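Local coordinates for protein farnesyl pyrophosphate synthase (Pseudomonas aeruginosa, PDB 3ZOU) that catalyses the prenyl transfer that makes farnesyl diphosphate, and holds geranyl diphosphate beside magnesium ions, at residues A[11-16]-A[65-70]; A[29-34]-A[103-108]; A[53-58]-A[188-193]; A[129-134]-A[139-144]. All blocks are in the same frame, centred on the assembly; numbering follows the deposited sequence.

Interaction 1. Residues A[11-16]-A[65-70]; sequences QARVDA and RADAAA
The guanidinium of R13 and the carboxylate of D67 meet edge to edge, their planes 15° apart, so that both flat groups lie almost in one plane and D67 CG sits at the guanidinium edge. R13 uses its side-on edge: NE gives a hydrogen bond of 2.7 Å to D67 OD1, and NH2 gives a second, 2.8 Å long, to D67 OD2. Each oxygen accepts on its syn lone pair and both bonds are close to straight, which makes this a bidentate salt bridge with one nitrogen to each oxygen. With CG anti to the backbone N (chi1 -169°) and the chain extended as far as NE, R13 spans the gap between the helices and crosses the shorter D67 at about a right angle. D67 OD1 is gripped twice, since the hydroxyl of Y53 also bonds to it; that second hold should limit rotation of the carboxylate. Beside the ion pair the contact is apolar: V14, next to R13, rests CG2 on A70 CB at 3.8 Å, one turn on from D67, and the CA atoms of V14 and A70 are 6.5 Å apart. D67 and A70 both belong to the first turn of helix 67-85, which follows the N-cap residue A66. This is helix-to-helix packing in the all-alpha prenyltransferase fold, a buried alanine-valine contact with an ion pair on the more exposed side, joining helix 3-19 to the start of helix 67-85.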
loop_
_atom_site.group_PDB
_atom_site.type_symbol
_atom_site.label_atom_id
_atom_site.label_comp_id
_atom_site.label_asym_id
_atom_site.label_seq_id
_atom_site.Cartn_x
_atom_site.Cartn_y
_atom_site.Cartn_z
ATOM N N GLN A 11 15.704 -9.018 -15.715
ATOM C CA GLN A 11 16.301 -8.011 -14.819
ATOM C C GLN A 11 16.466 -6.692 -15.585
ATOM O O GLN A 11 16.045 -5.634 -15.128
ATOM C CB GLN A 11 17.659 -8.514 -14.274
ATOM C CG GLN A 11 18.336 -7.605 -13.287
ATOM C CD GLN A 11 19.672 -8.233 -12.917
ATOM O OE1 GLN A 11 20.497 -8.436 -13.799
ATOM N NE2 GLN A 11 19.867 -8.598 -11.678
ATOM N N ALA A 12 17.052 -6.748 -16.777
ATOM C CA ALA A 12 17.269 -5.513 -17.514
ATOM C C ALA A 12 15.962 -4.810 -17.826
ATOM O O ALA A 12 15.883 -3.587 -17.760
ATOM C CB ALA A 12 18.057 -5.793 -18.790
ATOM N N ARG A 13 14.957 -5.559 -18.235
ATOM C CA ARG A 13 13.677 -5.012 -18.646
ATOM C C ARG A 13 12.972 -4.339 -17.471
ATOM O O ARG A 13 12.538 -3.189 -17.541
ATOM C CB ARG A 13 12.835 -6.110 -19.199
ATOM C CG ARG A 13 11.608 -5.563 -19.885
ATOM C CD ARG A 13 10.709 -6.505 -20.649
ATOM N NE ARG A 13 9.706 -5.608 -21.209
ATOM C CZ ARG A 13 9.732 -4.962 -22.382
ATOM N NH1 ARG A 13 10.695 -5.167 -23.279
ATOM N NH2 ARG A 13 8.741 -4.112 -22.678
ATOM N N VAL A 14 12.866 -5.067 -16.381
ATOM C CA VAL A 14 12.194 -4.492 -15.211
ATOM C C VAL A 14 12.986 -3.371 -14.599
ATOM O O VAL A 14 12.388 -2.379 -14.124
ATOM C CB VAL A 14 11.787 -5.556 -14.167
ATOM C CG1 VAL A 14 12.935 -6.007 -13.322
ATOM C CG2 VAL A 14 10.626 -4.999 -13.333
ATOM N N ASP A 15 14.297 -3.434 -14.613
ATOM C CA ASP A 15 15.108 -2.374 -14.090
ATOM C C ASP A 15 14.866 -1.087 -14.867
ATOM O O ASP A 15 14.746 -0.014 -14.291
ATOM C CB ASP A 15 16.598 -2.696 -14.063
ATOM C CG ASP A 15 17.002 -3.604 -12.931
ATOM O OD1 ASP A 15 16.129 -3.879 -12.068
ATOM O OD2 ASP A 15 18.125 -4.095 -13.029
ATOM N N ALA A 16 14.774 -1.173 -16.173
ATOM C CA ALA A 16 14.459 0.044 -16.953
ATOM C C ALA A 16 13.128 0.633 -16.619
ATOM O O ALA A 16 13.042 1.866 -16.388
ATOM C CB ALA A 16 14.608 -0.243 -18.459
ATOM N N ARG A 65 3.451 -7.423 -21.867
ATOM C CA ARG A 65 2.157 -7.302 -21.282
ATOM C C ARG A 65 2.291 -7.328 -19.751
ATOM O O ARG A 65 1.420 -6.783 -19.053
ATOM C CB ARG A 65 1.208 -8.409 -21.680
ATOM C CG ARG A 65 0.936 -8.409 -23.211
ATOM C CD ARG A 65 0.137 -9.614 -23.627
ATOM N NE ARG A 65 -1.162 -9.632 -22.993
ATOM C CZ ARG A 65 -2.287 -9.054 -23.436
ATOM N NH1 ARG A 65 -2.312 -8.456 -24.645
ATOM N NH2 ARG A 65 -3.423 -9.162 -22.751
ATOM N N ALA A 66 3.321 -8.005 -19.278
ATOM C CA ALA A 66 3.497 -8.185 -17.799
ATOM C C ALA A 66 4.395 -7.131 -17.176
ATOM O O ALA A 66 4.805 -7.255 -16.034
ATOM C CB ALA A 66 4.037 -9.594 -17.515
ATOM N N ASP A 67 4.767 -6.098 -17.947
ATOM C CA ASP A 67 5.691 -5.080 -17.355
ATOM C C ASP A 67 5.164 -4.471 -16.056
ATOM O O ASP A 67 5.928 -4.324 -15.102
ATOM C CB ASP A 67 5.957 -3.928 -18.332
ATOM C CG ASP A 67 6.965 -4.302 -19.457
ATOM O OD1 ASP A 67 7.717 -5.275 -19.367
ATOM O OD2 ASP A 67 7.036 -3.523 -20.479
ATOM N N ALA A 68 3.914 -4.082 -16.031
ATOM C CA ALA A 68 3.382 -3.434 -14.793
ATOM C C ALA A 68 3.347 -4.439 -13.647
ATOM O O ALA A 68 3.721 -4.105 -12.517
ATOM C CB ALA A 68 2.044 -2.805 -15.040
ATOM N N ALA A 69 2.923 -5.658 -13.937
ATOM C CA ALA A 69 2.962 -6.760 -12.962
ATOM C C ALA A 69 4.344 -6.969 -12.369
ATOM O O ALA A 69 4.481 -7.031 -11.139
ATOM C CB ALA A 69 2.533 -8.046 -13.633
ATOM N N ALA A 70 5.386 -7.009 -13.209
ATOM C CA ALA A 70 6.754 -7.185 -12.825
ATOM C C ALA A 70 7.180 -6.030 -11.906
ATOM O O ALA A 70 7.775 -6.270 -10.869
ATOM C CB ALA A 70 7.609 -7.254 -14.096
#

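Interaction 2. Residues A[29-34]-A[103-108]; sequences LQRLYE and RAFDEA
R31 lies along F105, the two side chains running past each other in opposite directions, with F105 CD2 3.9 Å above the guanidinium plane and over its centre. The ring is not stacked flat on the charged group: the planes are 79° apart, so the phenyl turns its edge to the guanidinium face, and R31 CZ lies in the plane of the ring. Further along the ring, F105 CZ touches E34 CG at 3.8 Å. There E34 crosses the ring at about a right angle and offers its aliphatic carbon, not its carboxylate, to the ring edge.

Beyond the ring, the end of R31 reaches D106. R31 NH1 and NH2 straddle a single oxygen, D106 OD2, at 2.9 and 3.0 Å, an end-on grip in which both bonds bend to about 140°. The guanidinium and carboxylate are nearly coplanar. D106 CG is tucked between its own backbone N and carbonyl carbon (chi1 52°), which turns the carboxylate so that OD1 accepts from the backbone N of T109 in the first turn of helix 107-126, while OD2 faces R31.

F105 follows helix 101-104 and D106 caps helix 107-126, so R31 of helix 30-40 clasps the corner between them at the protein surface. The two carboxylate oxygens divide their work, one capping a helix and the other pairing with an arginine. Both roles would favour a negatively charged D106, and the bond to T109 N and the grip of R31 should together restrict rotation of the carboxylate.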
loop_
_atom_site.group_PDB
_atom_site.type_symbol
_atom_site.label_atom_id
_atom_site.label_comp_id
_atom_site.label_asym_id
_atom_site.label_seq_id
_atom_site.Cartn_x
_atom_site.Cartn_y
_atom_site.Cartn_z
ATOM N N LEU A 29 10.905 17.000 -2.964
ATOM C CA LEU A 29 10.738 15.523 -2.848
ATOM C C LEU A 29 11.917 14.764 -3.376
ATOM O O LEU A 29 11.923 13.537 -3.395
ATOM C CB LEU A 29 9.441 15.111 -3.557
ATOM C CG LEU A 29 8.118 15.694 -3.024
ATOM C CD1 LEU A 29 6.983 15.308 -3.950
ATOM C CD2 LEU A 29 7.839 15.281 -1.583
ATOM N N GLN A 30 13.006 15.464 -3.780
ATOM C CA GLN A 30 14.125 14.790 -4.368
ATOM C C GLN A 30 14.744 13.747 -3.479
ATOM O O GLN A 30 15.060 12.656 -3.922
ATOM C CB GLN A 30 15.192 15.819 -4.762
ATOM C CG GLN A 30 14.833 16.374 -6.118
ATOM C CD GLN A 30 15.788 17.425 -6.610
ATOM O OE1 GLN A 30 16.533 18.018 -5.838
ATOM N NE2 GLN A 30 15.724 17.692 -7.905
ATOM N N ARG A 31 14.922 14.062 -2.207
ATOM C CA ARG A 31 15.650 13.101 -1.339
ATOM C C ARG A 31 14.799 11.852 -1.100
ATOM O O ARG A 31 15.335 10.734 -1.104
ATOM C CB ARG A 31 16.004 13.756 -0.003
ATOM C CG ARG A 31 16.935 12.933 0.872
ATOM C CD ARG A 31 17.404 13.731 2.091
ATOM N NE ARG A 31 18.347 13.053 2.963
ATOM C CZ ARG A 31 18.007 12.306 3.979
ATOM N NH1 ARG A 31 16.722 11.981 4.189
ATOM N NH2 ARG A 31 18.948 11.771 4.735
ATOM N N LEU A 32 13.493 12.031 -0.924
ATOM C CA LEU A 32 12.614 10.871 -0.768
ATOM C C LEU A 32 12.665 9.936 -1.947
ATOM O O LEU A 32 12.803 8.728 -1.779
ATOM C CB LEU A 32 11.170 11.396 -0.544
ATOM C CG LEU A 32 10.108 10.277 -0.490
ATOM C CD1 LEU A 32 10.305 9.402 0.725
ATOM C CD2 LEU A 32 8.713 10.893 -0.514
ATOM N N TYR A 33 12.625 10.534 -3.143
ATOM C CA TYR A 33 12.693 9.735 -4.373
ATOM C C TYR A 33 14.077 9.099 -4.497
ATOM O O TYR A 33 14.183 7.978 -4.996
ATOM C CB TYR A 33 12.284 10.530 -5.597
ATOM C CG TYR A 33 10.793 10.574 -5.740
ATOM C CD1 TYR A 33 9.994 11.386 -4.917
ATOM C CD2 TYR A 33 10.150 9.758 -6.649
ATOM C CE1 TYR A 33 8.612 11.367 -5.015
ATOM C CE2 TYR A 33 8.741 9.701 -6.726
ATOM C CZ TYR A 33 7.993 10.542 -5.927
ATOM O OH TYR A 33 6.604 10.518 -6.055
ATOM N N GLU A 34 15.131 9.792 -4.085
ATOM C CA GLU A 34 16.428 9.138 -4.040
ATOM C C GLU A 34 16.483 7.942 -3.113
ATOM O O GLU A 34 17.095 6.904 -3.444
ATOM C CB GLU A 34 17.549 10.124 -3.684
ATOM C CG GLU A 34 18.922 9.458 -3.778
ATOM C CD GLU A 34 19.153 8.451 -4.984
ATOM O OE1 GLU A 34 19.023 8.951 -6.142
ATOM O OE2 GLU A 34 19.419 7.168 -4.823
ATOM N N ARG A 103 20.486 3.455 7.093
ATOM C CA ARG A 103 21.879 3.886 7.288
ATOM C C ARG A 103 22.337 4.866 6.258
ATOM O O ARG A 103 23.040 5.828 6.611
ATOM C CB ARG A 103 22.807 2.669 7.315
ATOM C CG ARG A 103 22.632 1.743 8.506
ATOM C CD ARG A 103 22.726 2.465 9.801
ATOM N NE ARG A 103 22.879 1.523 10.914
ATOM C CZ ARG A 103 22.393 1.674 12.140
ATOM N NH1 ARG A 103 21.701 2.743 12.476
ATOM N NH2 ARG A 103 22.685 0.758 13.059
ATOM N N ALA A 104 22.071 4.627 4.976
ATOM C CA ALA A 104 22.379 5.543 3.913
ATOM C C ALA A 104 21.661 6.918 4.026
ATOM O O ALA A 104 22.204 7.979 3.635
ATOM C CB ALA A 104 22.102 4.909 2.560
ATOM N N PHE A 105 20.435 6.884 4.532
ATOM C CA PHE A 105 19.648 8.065 4.698
ATOM C C PHE A 105 19.399 8.209 6.162
ATOM O O PHE A 105 20.274 8.685 6.888
ATOM C CB PHE A 105 18.354 7.992 3.802
ATOM C CG PHE A 105 18.627 8.008 2.347
ATOM C CD1 PHE A 105 18.938 6.841 1.752
ATOM C CD2 PHE A 105 18.608 9.184 1.573
ATOM C CE1 PHE A 105 19.285 6.801 0.426
ATOM C CE2 PHE A 105 18.881 9.150 0.208
ATOM C CZ PHE A 105 19.255 7.940 -0.351
ATOM N N ASP A 106 18.268 7.834 6.637
ATOM C CA ASP A 106 17.906 7.906 8.040
ATOM C C ASP A 106 16.667 7.044 8.207
ATOM O O ASP A 106 16.057 6.594 7.216
ATOM C CB ASP A 106 17.639 9.330 8.544
ATOM C CG ASP A 106 16.640 10.095 7.705
ATOM O OD1 ASP A 106 15.437 9.822 7.842
ATOM O OD2 ASP A 106 17.060 10.900 6.860
ATOM N N GLU A 107 16.320 6.753 9.454
ATOM C CA GLU A 107 15.295 5.771 9.712
ATOM C C GLU A 107 13.902 6.258 9.252
ATOM O O GLU A 107 13.162 5.526 8.616
ATOM C CB GLU A 107 15.272 5.348 11.169
ATOM C CG GLU A 107 14.288 4.276 11.424
ATOM C CD GLU A 107 14.373 3.713 12.833
ATOM O OE1 GLU A 107 15.429 3.889 13.493
ATOM O OE2 GLU A 107 13.357 3.105 13.275
ATOM N N ALA A 108 13.607 7.516 9.547
ATOM C CA ALA A 108 12.302 8.063 9.132
ATOM C C ALA A 108 12.155 8.001 7.611
ATOM O O ALA A 108 11.103 7.590 7.081
ATOM C CB ALA A 108 12.159 9.481 9.632
#

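Interaction 3. Residues A[53-58]-A[188-193]; sequences YAACEA and ASVRLG
A55 has a single side-chain atom, CB, and it is driven straight at helix 171-196: it meets V190 O at 3.2 Å, V190 CA at 3.9 Å and V190 CG1 at 4.0 Å. V190 turns CG1 anti to its backbone N (chi1 166°), and the methyl group lies alongside the alanine. On the next residue, C56 CB comes 3.2 Å from G193 O, and SG, further out, passes the same oxygen at 3.8 Å. C56 CA is equally near that carbonyl as CB. G193 is what lets the backbones come together: it has no side chain, and its backbone lies directly against A55 and C56. The CA atoms of C56 and G193 are accordingly only 4.4 Å apart. No hydrogen bond joins the two segments; small side chains lie directly against main-chain carbonyls in a buried, close helix crossing. The local axes approach to 7.2 Å and cross at -42°. Around this pair, helix 3-19 covers Y53 and A54, helix 282-293 packs on A54 and A58, and helix 67-85 touches Y53 on one partner and S189 and L192 on the other.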
loop_
_atom_site.group_PDB
_atom_site.type_symbol
_atom_site.label_atom_id
_atom_site.label_comp_id
_atom_site.label_asym_id
_atom_site.label_seq_id
_atom_site.Cartn_x
_atom_site.Cartn_y
_atom_site.Cartn_z
ATOM N N TYR A 53 6.984 -12.407 -15.832
ATOM C CA TYR A 53 7.226 -12.526 -17.298
ATOM C C TYR A 53 7.058 -13.981 -17.705
ATOM O O TYR A 53 6.431 -14.271 -18.727
ATOM C CB TYR A 53 8.642 -12.066 -17.645
ATOM C CG TYR A 53 8.789 -10.566 -17.537
ATOM C CD1 TYR A 53 7.961 -9.692 -18.226
ATOM C CD2 TYR A 53 9.808 -9.995 -16.787
ATOM C CE1 TYR A 53 8.127 -8.331 -18.161
ATOM C CE2 TYR A 53 9.942 -8.614 -16.664
ATOM C CZ TYR A 53 9.126 -7.785 -17.405
ATOM O OH TYR A 53 9.240 -6.382 -17.308
ATOM N N ALA A 54 7.611 -14.903 -16.922
ATOM C CA ALA A 54 7.651 -16.311 -17.353
ATOM C C ALA A 54 6.243 -16.861 -17.311
ATOM O O ALA A 54 5.875 -17.702 -18.148
ATOM C CB ALA A 54 8.621 -17.136 -16.536
ATOM N N ALA A 55 5.422 -16.515 -16.295
ATOM C CA ALA A 55 4.065 -16.987 -16.270
ATOM C C ALA A 55 3.246 -16.425 -17.463
ATOM O O ALA A 55 2.381 -17.138 -18.004
ATOM C CB ALA A 55 3.399 -16.613 -14.916
ATOM N N CYS A 56 3.456 -15.168 -17.782
ATOM C CA CYS A 56 2.779 -14.538 -18.886
ATOM C C CYS A 56 3.162 -15.338 -20.171
ATOM O O CYS A 56 2.234 -15.757 -20.896
ATOM C CB CYS A 56 3.207 -13.113 -18.981
ATOM S SG CYS A 56 2.438 -12.183 -20.317
ATOM N N GLU A 57 4.442 -15.611 -20.381
ATOM C CA GLU A 57 4.907 -16.399 -21.584
ATOM C C GLU A 57 4.389 -17.819 -21.570
ATOM O O GLU A 57 4.045 -18.393 -22.643
ATOM C CB GLU A 57 6.413 -16.385 -21.730
ATOM C CG GLU A 57 7.018 -15.040 -21.958
ATOM C CD GLU A 57 8.572 -15.179 -22.118
ATOM O OE1 GLU A 57 9.063 -16.162 -22.690
ATOM O OE2 GLU A 57 9.322 -14.361 -21.601
ATOM N N ALA A 58 4.277 -18.418 -20.398
ATOM C CA ALA A 58 3.809 -19.783 -20.248
ATOM C C ALA A 58 2.437 -19.940 -20.834
ATOM O O ALA A 58 2.067 -21.033 -21.306
ATOM C CB ALA A 58 3.801 -20.227 -18.782
ATOM N N ALA A 188 1.667 -14.594 -6.094
ATOM C CA ALA A 188 1.075 -13.432 -6.760
ATOM C C ALA A 188 1.830 -13.012 -7.995
ATOM O O ALA A 188 1.239 -12.523 -8.934
ATOM C CB ALA A 188 1.041 -12.227 -5.745
ATOM N N SER A 189 3.141 -13.198 -7.970
ATOM C CA SER A 189 3.965 -12.821 -9.127
ATOM C C SER A 189 3.559 -13.698 -10.325
ATOM O O SER A 189 3.348 -13.212 -11.411
ATOM C CB SER A 189 5.447 -13.033 -8.818
ATOM O OG SER A 189 5.834 -12.134 -7.748
ATOM N N VAL A 190 3.487 -14.985 -10.077
ATOM C CA VAL A 190 2.996 -15.925 -11.105
ATOM C C VAL A 190 1.536 -15.608 -11.554
ATOM O O VAL A 190 1.211 -15.579 -12.747
ATOM C CB VAL A 190 3.156 -17.368 -10.619
ATOM C CG1 VAL A 190 2.375 -18.349 -11.478
ATOM C CG2 VAL A 190 4.633 -17.711 -10.513
ATOM N N ARG A 191 0.637 -15.371 -10.603
ATOM C CA ARG A 191 -0.748 -15.122 -10.900
ATOM C C ARG A 191 -0.872 -13.836 -11.731
ATOM O O ARG A 191 -1.622 -13.804 -12.714
ATOM C CB ARG A 191 -1.593 -14.986 -9.570
ATOM C CG ARG A 191 -3.031 -14.549 -9.784
ATOM C CD ARG A 191 -3.836 -15.448 -10.683
ATOM N NE ARG A 191 -3.848 -16.805 -10.191
ATOM C CZ ARG A 191 -4.841 -17.389 -9.497
ATOM N NH1 ARG A 191 -5.994 -16.784 -9.305
ATOM N NH2 ARG A 191 -4.686 -18.637 -9.069
ATOM N N LEU A 192 -0.159 -12.768 -11.361
ATOM C CA LEU A 192 -0.275 -11.508 -12.077
ATOM C C LEU A 192 0.266 -11.630 -13.506
ATOM O O LEU A 192 -0.319 -11.060 -14.410
ATOM C CB LEU A 192 0.434 -10.406 -11.311
ATOM C CG LEU A 192 -0.475 -9.584 -10.418
ATOM C CD1 LEU A 192 -1.222 -10.383 -9.387
ATOM C CD2 LEU A 192 0.333 -8.474 -9.747
ATOM N N GLY A 193 1.390 -12.328 -13.650
ATOM C CA GLY A 193 1.915 -12.533 -15.025
ATOM C C GLY A 193 0.933 -13.340 -15.838
ATOM O O GLY A 193 0.692 -13.022 -17.009
#

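Interaction 4. Residues A[129-134]-A[139-144]; sequences RRNPQE and LEMLTR
N131 and M141 are brought together by their torsions: N131 sets CG anti to its backbone N (chi1 -168°), while M141 reaches out with CG anti to the carbonyl carbon (chi1 -68°) and an extended chi2, which carries SD to the amide; a bend at chi3 (83°) then turns the methyl CE beside N131. The setting is the turn leading into helix 135-149 of the all-alpha prenyltransferase fold, with P132 at the centre of an inverse gamma turn between N131 and Q133. The two side chains approach from opposite directions, one from the loop and one from the helix. N131 ND2 points at M141 SD over 3.6 Å, a weak N-H to sulfur hydrogen bond though a fairly straight one, while M141 CE lies 3.9 Å from N131 OD1. The amide nitrogen has a stronger partner in the backbone carbonyl of L125, near the end of helix 107-126, so the thioether is a secondary acceptor.

Q133 touches the same sulfur from another direction. Its chain crosses M141 at about a right angle and brings Q133 CG to 3.9 Å from M141 SD; the bend at chi2 then turns the amide back toward N131. In this way the turn bonds to itself through its side chains as well as its backbone, where Q133 N donates to N131 O. M141 also packs on L125, L192 and L195, so the rest of its side chain has apolar surroundings. Q133 NE2, which also bonds to the carbonyl of R65, donates to N131 OD1 at 2.9 Å, arriving from above the carbonyl plane.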
loop_
_atom_site.group_PDB
_atom_site.type_symbol
_atom_site.label_atom_id
_atom_site.label_comp_id
_atom_site.label_asym_id
_atom_site.label_seq_id
_atom_site.Cartn_x
_atom_site.Cartn_y
_atom_site.Cartn_z
ATOM N N ARG A 129 -2.629 3.033 -18.533
ATOM C CA ARG A 129 -1.601 3.247 -19.567
ATOM C C ARG A 129 -0.412 2.320 -19.301
ATOM O O ARG A 129 0.065 1.627 -20.186
ATOM C CB ARG A 129 -1.175 4.734 -19.634
ATOM C CG ARG A 129 -0.115 5.026 -20.700
ATOM C CD ARG A 129 0.437 6.457 -20.651
ATOM N NE ARG A 129 1.247 6.680 -19.437
ATOM C CZ ARG A 129 2.488 6.222 -19.243
ATOM N NH1 ARG A 129 3.117 5.516 -20.179
ATOM N NH2 ARG A 129 3.101 6.462 -18.088
ATOM N N ARG A 130 0.046 2.261 -18.059
ATOM C CA ARG A 130 1.179 1.406 -17.724
ATOM C C ARG A 130 0.812 -0.072 -17.644
ATOM O O ARG A 130 1.649 -0.934 -17.958
ATOM C CB ARG A 130 1.745 1.769 -16.339
ATOM C CG ARG A 130 2.432 3.128 -16.209
ATOM C CD ARG A 130 3.146 3.192 -14.861
ATOM N NE ARG A 130 3.806 4.464 -14.582
ATOM C CZ ARG A 130 3.429 5.325 -13.618
ATOM N NH1 ARG A 130 2.304 5.156 -12.872
ATOM N NH2 ARG A 130 4.176 6.410 -13.428
ATOM N N ASN A 131 -0.457 -0.350 -17.307
ATOM C CA ASN A 131 -0.974 -1.704 -17.165
ATOM C C ASN A 131 -2.221 -1.884 -18.038
ATOM O O ASN A 131 -3.337 -1.957 -17.539
ATOM C CB ASN A 131 -1.346 -1.968 -15.673
ATOM C CG ASN A 131 -1.604 -3.454 -15.405
ATOM O OD1 ASN A 131 -1.063 -4.342 -16.106
ATOM N ND2 ASN A 131 -2.448 -3.746 -14.385
ATOM N N PRO A 132 -1.991 -1.972 -19.370
ATOM C CA PRO A 132 -3.129 -1.855 -20.290
ATOM C C PRO A 132 -3.863 -3.147 -20.525
ATOM O O PRO A 132 -3.979 -3.623 -21.692
ATOM C CB PRO A 132 -2.469 -1.358 -21.576
ATOM C CG PRO A 132 -1.132 -1.915 -21.544
ATOM C CD PRO A 132 -0.720 -1.977 -20.063
ATOM N N GLN A 133 -4.382 -3.746 -19.457
ATOM C CA GLN A 133 -5.195 -4.936 -19.538
ATOM C C GLN A 133 -6.612 -4.541 -19.632
ATOM O O GLN A 133 -6.916 -3.359 -19.422
ATOM C CB GLN A 133 -5.018 -5.878 -18.322
ATOM C CG GLN A 133 -3.598 -5.962 -17.804
ATOM C CD GLN A 133 -2.536 -6.277 -18.793
ATOM O OE1 GLN A 133 -2.750 -7.088 -19.707
ATOM N NE2 GLN A 133 -1.341 -5.693 -18.604
ATOM N N GLU A 134 -7.495 -5.522 -19.884
ATOM C CA GLU A 134 -8.902 -5.277 -19.706
ATOM C C GLU A 134 -9.133 -4.876 -18.225
ATOM O O GLU A 134 -8.467 -5.343 -17.335
ATOM C CB GLU A 134 -9.684 -6.515 -19.987
ATOM C CG GLU A 134 -9.660 -6.845 -21.480
ATOM C CD GLU A 134 -10.765 -6.127 -22.242
ATOM O OE1 GLU A 134 -11.564 -5.396 -21.612
ATOM O OE2 GLU A 134 -10.829 -6.296 -23.485
ATOM N N LEU A 139 -8.268 -5.124 -12.191
ATOM C CA LEU A 139 -8.842 -5.156 -10.830
ATOM C C LEU A 139 -8.475 -6.471 -10.118
ATOM O O LEU A 139 -8.177 -6.502 -8.920
ATOM C CB LEU A 139 -10.330 -4.930 -10.864
ATOM C CG LEU A 139 -10.732 -3.503 -11.115
ATOM C CD1 LEU A 139 -12.218 -3.387 -11.428
ATOM C CD2 LEU A 139 -10.466 -2.638 -9.893
ATOM N N GLU A 140 -8.489 -7.566 -10.876
ATOM C CA GLU A 140 -8.095 -8.865 -10.332
ATOM C C GLU A 140 -6.620 -8.875 -9.920
ATOM O O GLU A 140 -6.257 -9.417 -8.852
ATOM C CB GLU A 140 -8.452 -10.025 -11.322
ATOM C CG GLU A 140 -8.120 -11.366 -10.754
ATOM C CD GLU A 140 -8.947 -11.820 -9.556
ATOM O OE1 GLU A 140 -9.976 -11.180 -9.139
ATOM O OE2 GLU A 140 -8.572 -12.854 -8.934
ATOM N N MET A 141 -5.788 -8.256 -10.719
ATOM C CA MET A 141 -4.332 -8.125 -10.404
ATOM C C MET A 141 -4.172 -7.372 -9.080
ATOM O O MET A 141 -3.378 -7.734 -8.235
ATOM C CB MET A 141 -3.571 -7.407 -11.554
ATOM C CG MET A 141 -3.528 -8.257 -12.811
ATOM S SD MET A 141 -2.868 -7.350 -14.204
ATOM C CE MET A 141 -1.163 -7.560 -13.897
ATOM N N LEU A 142 -4.902 -6.290 -8.962
ATOM C CA LEU A 142 -4.836 -5.439 -7.736
ATOM C C LEU A 142 -5.352 -6.154 -6.517
ATOM O O LEU A 142 -4.714 -6.104 -5.488
ATOM C CB LEU A 142 -5.672 -4.209 -7.947
ATOM C CG LEU A 142 -5.018 -3.201 -8.788
ATOM C CD1 LEU A 142 -5.990 -2.366 -9.637
ATOM C CD2 LEU A 142 -4.212 -2.267 -7.900
ATOM N N THR A 143 -6.496 -6.840 -6.660
ATOM C CA THR A 143 -7.027 -7.669 -5.593
ATOM C C THR A 143 -6.007 -8.659 -5.140
ATOM O O THR A 143 -5.717 -8.864 -3.935
ATOM C CB THR A 143 -8.280 -8.413 -6.085
ATOM O OG1 THR A 143 -9.324 -7.477 -6.170
ATOM C CG2 THR A 143 -8.697 -9.514 -5.124
ATOM N N ARG A 144 -5.426 -9.372 -6.090
ATOM C CA ARG A 144 -4.516 -10.451 -5.701
ATOM C C ARG A 144 -3.271 -9.901 -5.060
ATOM O O ARG A 144 -2.763 -10.436 -4.071
ATOM C CB ARG A 144 -4.178 -11.294 -6.925
ATOM C CG ARG A 144 -5.388 -12.114 -7.392
ATOM C CD ARG A 144 -5.491 -13.359 -6.530
ATOM N NE ARG A 144 -6.666 -14.158 -6.735
ATOM C CZ ARG A 144 -6.732 -15.439 -6.368
ATOM N NH1 ARG A 144 -5.656 -16.056 -5.836
ATOM N NH2 ARG A 144 -7.851 -16.110 -6.581
#

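From the N terminus, helix 3-19 opens interaction 1, helix 30-40 opens interaction 2 and helix 47-58 opens interaction 3. Interaction 1 closes first, at 65-70, followed by interaction 2 at 103-108; interaction 4 then opens and closes within the short span 129-144, and interaction 3 closes last, at 188-193. Interactions 1, 2 and 3 therefore cross one another, while interaction 4 lies wholly within the span of interaction 3. In space, interactions 1, 3 and 4 form one touching cluster that ties together helices 3-19, 47-58, 67-85, 135-149 and 171-196. Interaction 2 stands apart, joining helix 30-40 to the corner between helices 101-104 and 107-126. Segments of interactions 2 and 4 also touch the second subunit.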